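Local atomic coordinates of thioredoxin (Bacillus cereus, PDB entry 3ZIT), a protein that probably transfers electrons in thiol-disulfide exchange, as a small thioredoxin-like protein of the glutaredoxin family. Residues Lys2-Pro10 / Val27-Lys36. The protein carries 1 engineered substitution. Sequence-based numbering, arbitrary orientation.
Sequences KKIEVYAQP and VAYEEFDVKK. Engineered in segment 2-10: Ala8 (natural residue Thr).
Phe32 places CD2 over one face of the Tyr7 ring, 3.8 Å from Tyr7 CZ. The two side chains run side by side in the same direction; their planes are only 21° apart, but the rings are slid so far that they barely overlap. Val34 CG1 meets the edge of the tyrosine ring at CD2, and Glu5 CG reaches the edge of Phe32 at CE2. Tyr7 OH donates to Glu5 OE1 (2.6 Å) from above the carboxylate plane and is also bonded to Arg43, whose guanidinium makes a cation-pi contact with Phe32. Ala40 of helix 38-47 touches both side chains.

Beneath these side chains, strands 4-8 and 30-33 pair in parallel as the first beta-alpha-beta unit of the thioredoxin fold, with helix 13-24 as the crossover. Five backbone bonds zigzag between them, from Glu30 N to Ile4 O (3.0 Å) through to Val34 N to Ala8 O. On the face toward helix 13-24, Val6 CG2 approaches Tyr29 CD2 obliquely at 3.7 Å, and both side chains touch Leu22. The engineered Ala8 lies on this same face, its methyl touching the CxxC motif at the start of helix 13-24, whose Cys12 and Cys15 form a disulfide.

Where the strands begin, a water accepts from Ile4 N and donates to Ala28 O, and Lys2 NZ forms a salt bridge with Glu30 OE1 at 3.5 Å. At the other end, Lys35 NZ donates to Gln9 OE1 (2.7 Å) from above the amide plane. Pro10 CD rests on the carboxylate of Asp33, whose CG is anti to the backbone N (chi1 -179°); this places OD1 to accept from Lys35 N, closing an Asx turn, and also from Lys36 N, which extends it to an Asx motif, while OD2 pairs with Lys36 NZ at 2.9 Å.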
loop_
_atom_site.group_PDB
_atom_site.type_symbol
_atom_site.label_atom_id
_atom_site.label_comp_id
_atom_site.label_asym_id
_atom_site.label_seq_id
_atom_site.Cartn_x
_atom_site.Cartn_y
_atom_site.Cartn_z
ATOM N N LYS B 2 -5.046 -18.921 11.750
ATOM C CA LYS B 2 -3.838 -19.088 10.977
ATOM C C LYS B 2 -2.877 -18.041 11.473
ATOM O O LYS B 2 -3.232 -16.961 12.062
ATOM C CB LYS B 2 -4.068 -18.913 9.454
ATOM C CG LYS B 2 -5.335 -19.543 8.955
ATOM C CD LYS B 2 -5.382 -20.955 9.350
ATOM C CE LYS B 2 -6.524 -21.577 8.531
ATOM N NZ LYS B 2 -6.049 -22.868 7.970
ATOM N N LYS B 3 -1.584 -18.236 11.214
ATOM C CA LYS B 3 -0.570 -17.334 11.755
ATOM C C LYS B 3 -0.738 -15.895 11.272
ATOM O O LYS B 3 -0.526 -14.947 12.028
ATOM C CB LYS B 3 0.815 -17.867 11.413
ATOM C CG LYS B 3 1.972 -17.159 11.976
ATOM C CD LYS B 3 1.943 -17.288 13.459
ATOM C CE LYS B 3 3.356 -17.332 14.160
ATOM N NZ LYS B 3 4.254 -18.476 14.680
ATOM N N ILE B 4 -1.056 -15.739 9.992
ATOM C CA ILE B 4 -1.333 -14.463 9.398
ATOM C C ILE B 4 -2.607 -14.509 8.680
ATOM O O ILE B 4 -2.724 -15.282 7.660
ATOM C CB ILE B 4 -0.240 -13.902 8.477
ATOM C CG1 ILE B 4 1.167 -14.066 9.045
ATOM C CG2 ILE B 4 -0.524 -12.524 8.007
ATOM C CD1 ILE B 4 2.159 -14.444 8.038
ATOM N N GLU B 5 -3.642 -13.780 9.109
ATOM C CA GLU B 5 -4.957 -13.759 8.498
ATOM C C GLU B 5 -5.249 -12.380 7.980
ATOM O O GLU B 5 -5.073 -11.404 8.729
ATOM C CB GLU B 5 -6.075 -14.159 9.449
ATOM C CG GLU B 5 -5.926 -15.567 10.006
ATOM C CD GLU B 5 -7.083 -15.909 11.005
ATOM O OE1 GLU B 5 -7.773 -15.011 11.509
ATOM O OE2 GLU B 5 -7.159 -17.026 11.478
ATOM N N VAL B 6 -5.743 -12.270 6.775
ATOM C CA VAL B 6 -6.172 -11.002 6.176
ATOM C C VAL B 6 -7.652 -11.051 5.923
ATOM O O VAL B 6 -8.118 -11.915 5.185
ATOM C CB VAL B 6 -5.398 -10.737 4.883
ATOM C CG1 VAL B 6 -5.896 -9.460 4.231
ATOM C CG2 VAL B 6 -3.922 -10.701 5.150
ATOM N N TYR B 7 -8.393 -10.120 6.505
ATOM C CA TYR B 7 -9.821 -9.973 6.281
ATOM C C TYR B 7 -10.055 -8.818 5.314
ATOM O O TYR B 7 -9.611 -7.682 5.575
ATOM C CB TYR B 7 -10.565 -9.734 7.604
ATOM C CG TYR B 7 -10.482 -10.965 8.508
ATOM C CD1 TYR B 7 -9.382 -11.226 9.268
ATOM C CD2 TYR B 7 -11.486 -11.917 8.451
ATOM C CE1 TYR B 7 -9.218 -12.429 9.942
ATOM C CE2 TYR B 7 -11.356 -13.127 9.123
ATOM C CZ TYR B 7 -10.242 -13.394 9.837
ATOM O OH TYR B 7 -10.120 -14.623 10.468
ATOM N N ALA B 8 -10.755 -9.126 4.216
ATOM C CA ALA B 8 -10.934 -8.180 3.141
ATOM C C ALA B 8 -12.370 -8.287 2.607
ATOM O O ALA B 8 -13.137 -9.126 3.066
ATOM C CB ALA B 8 -9.951 -8.457 1.991
ATOM N N GLN B 9 -12.696 -7.461 1.656
ATOM C CA GLN B 9 -13.982 -7.532 0.950
ATOM C C GLN B 9 -13.764 -6.871 -0.410
ATOM O O GLN B 9 -12.759 -6.164 -0.617
ATOM C CB GLN B 9 -15.130 -7.008 1.714
ATOM C CG GLN B 9 -15.013 -5.517 1.927
ATOM C CD GLN B 9 -16.281 -4.896 2.667
ATOM O OE1 GLN B 9 -17.027 -5.493 3.391
ATOM N NE2 GLN B 9 -16.443 -3.624 2.475
ATOM N N PRO B 10 -14.729 -7.053 -1.322
ATOM C CA PRO B 10 -14.656 -6.385 -2.638
ATOM C C PRO B 10 -14.832 -4.852 -2.472
ATOM O O PRO B 10 -15.341 -4.330 -1.434
ATOM C CB PRO B 10 -15.907 -6.878 -3.377
ATOM C CG PRO B 10 -16.232 -8.136 -2.695
ATOM C CD PRO B 10 -15.879 -7.967 -1.257
ATOM N N VAL B 27 4.981 -12.315 2.144
ATOM C CA VAL B 27 4.425 -12.765 3.366
ATOM C C VAL B 27 3.479 -13.919 3.132
ATOM O O VAL B 27 2.690 -13.910 2.189
ATOM C CB VAL B 27 3.664 -11.600 4.077
ATOM C CG1 VAL B 27 2.872 -12.048 5.242
ATOM C CG2 VAL B 27 4.697 -10.514 4.491
ATOM N N ALA B 28 3.553 -14.944 4.010
ATOM C CA ALA B 28 2.733 -16.167 3.860
ATOM C C ALA B 28 1.449 -15.976 4.613
ATOM O O ALA B 28 1.270 -16.487 5.677
ATOM C CB ALA B 28 3.494 -17.351 4.390
ATOM N N TYR B 29 0.458 -15.310 4.025
ATOM C CA TYR B 29 -0.846 -15.043 4.646
ATOM C C TYR B 29 -1.970 -15.892 4.050
ATOM O O TYR B 29 -1.830 -16.427 2.931
ATOM C CB TYR B 29 -1.243 -13.550 4.517
ATOM C CG TYR B 29 -1.438 -13.066 3.155
ATOM C CD1 TYR B 29 -0.401 -12.562 2.424
ATOM C CD2 TYR B 29 -2.702 -13.084 2.536
ATOM C CE1 TYR B 29 -0.591 -12.078 1.091
ATOM C CE2 TYR B 29 -2.924 -12.600 1.263
ATOM C CZ TYR B 29 -1.853 -12.102 0.534
ATOM O OH TYR B 29 -2.068 -11.607 -0.745
ATOM N N GLU B 30 -3.069 -16.009 4.775
ATOM C CA GLU B 30 -4.364 -16.552 4.296
ATOM C C GLU B 30 -5.357 -15.435 4.321
ATOM O O GLU B 30 -5.399 -14.662 5.292
ATOM C CB GLU B 30 -4.817 -17.699 5.169
ATOM C CG GLU B 30 -3.835 -18.863 5.158
ATOM C CD GLU B 30 -4.483 -20.152 5.580
ATOM O OE1 GLU B 30 -5.762 -20.252 5.624
ATOM O OE2 GLU B 30 -3.722 -21.109 5.776
ATOM N N GLU B 31 -6.193 -15.330 3.303
ATOM C CA GLU B 31 -7.163 -14.290 3.237
ATOM C C GLU B 31 -8.560 -14.786 3.333
ATOM O O GLU B 31 -8.879 -15.985 3.013
ATOM C CB GLU B 31 -7.054 -13.421 2.017
ATOM C CG GLU B 31 -7.496 -14.125 0.751
ATOM C CD GLU B 31 -7.129 -13.259 -0.340
ATOM O OE1 GLU B 31 -7.863 -12.239 -0.599
ATOM O OE2 GLU B 31 -6.010 -13.287 -0.788
ATOM N N PHE B 32 -9.516 -13.921 3.717
ATOM C CA PHE B 32 -10.896 -14.196 3.824
ATOM C C PHE B 32 -11.673 -13.014 3.300
ATOM O O PHE B 32 -11.279 -11.880 3.528
ATOM C CB PHE B 32 -11.350 -14.445 5.242
ATOM C CG PHE B 32 -10.574 -15.522 5.887
ATOM C CD1 PHE B 32 -10.947 -16.856 5.693
ATOM C CD2 PHE B 32 -9.415 -15.273 6.588
ATOM C CE1 PHE B 32 -10.174 -17.871 6.259
ATOM C CE2 PHE B 32 -8.637 -16.269 7.166
ATOM C CZ PHE B 32 -9.012 -17.596 6.950
ATOM N N ASP B 33 -12.794 -13.280 2.610
ATOM C CA ASP B 33 -13.717 -12.252 2.084
ATOM C C ASP B 33 -14.917 -12.231 2.973
ATOM O O ASP B 33 -15.669 -13.180 2.996
ATOM C CB ASP B 33 -14.026 -12.592 0.650
ATOM C CG ASP B 33 -14.955 -11.573 -0.016
ATOM O OD1 ASP B 33 -15.860 -11.098 0.611
ATOM O OD2 ASP B 33 -14.747 -11.345 -1.258
ATOM N N VAL B 34 -15.066 -11.156 3.756
ATOM C CA VAL B 34 -16.129 -11.081 4.737
ATOM C C VAL B 34 -17.490 -10.847 4.148
ATOM O O VAL B 34 -18.469 -10.888 4.862
ATOM C CB VAL B 34 -15.767 -10.108 5.879
ATOM C CG1 VAL B 34 -14.519 -10.496 6.575
ATOM C CG2 VAL B 34 -15.729 -8.643 5.412
ATOM N N LYS B 35 -17.588 -10.503 2.853
ATOM C CA LYS B 35 -18.907 -10.448 2.216
ATOM C C LYS B 35 -19.344 -11.857 1.848
ATOM O O LYS B 35 -20.506 -12.195 1.957
ATOM C CB LYS B 35 -18.857 -9.543 0.982
ATOM C CG LYS B 35 -18.826 -8.061 1.267
ATOM C CD LYS B 35 -20.204 -7.586 1.682
ATOM C CE LYS B 35 -20.176 -6.039 1.770
ATOM N NZ LYS B 35 -19.697 -5.582 3.114
ATOM N N LYS B 36 -18.439 -12.707 1.364
ATOM C CA LYS B 36 -18.728 -14.054 0.832
ATOM C C LYS B 36 -18.647 -15.112 1.864
ATOM O O LYS B 36 -19.124 -16.210 1.627
ATOM C CB LYS B 36 -17.781 -14.363 -0.315
ATOM C CG LYS B 36 -17.902 -13.393 -1.469
ATOM C CD LYS B 36 -16.891 -13.753 -2.580
ATOM C CE LYS B 36 -16.833 -12.841 -3.795
ATOM N NZ LYS B 36 -16.673 -11.433 -3.438
HETATM O O HOH W 1 -0.753 -17.528 7.481
#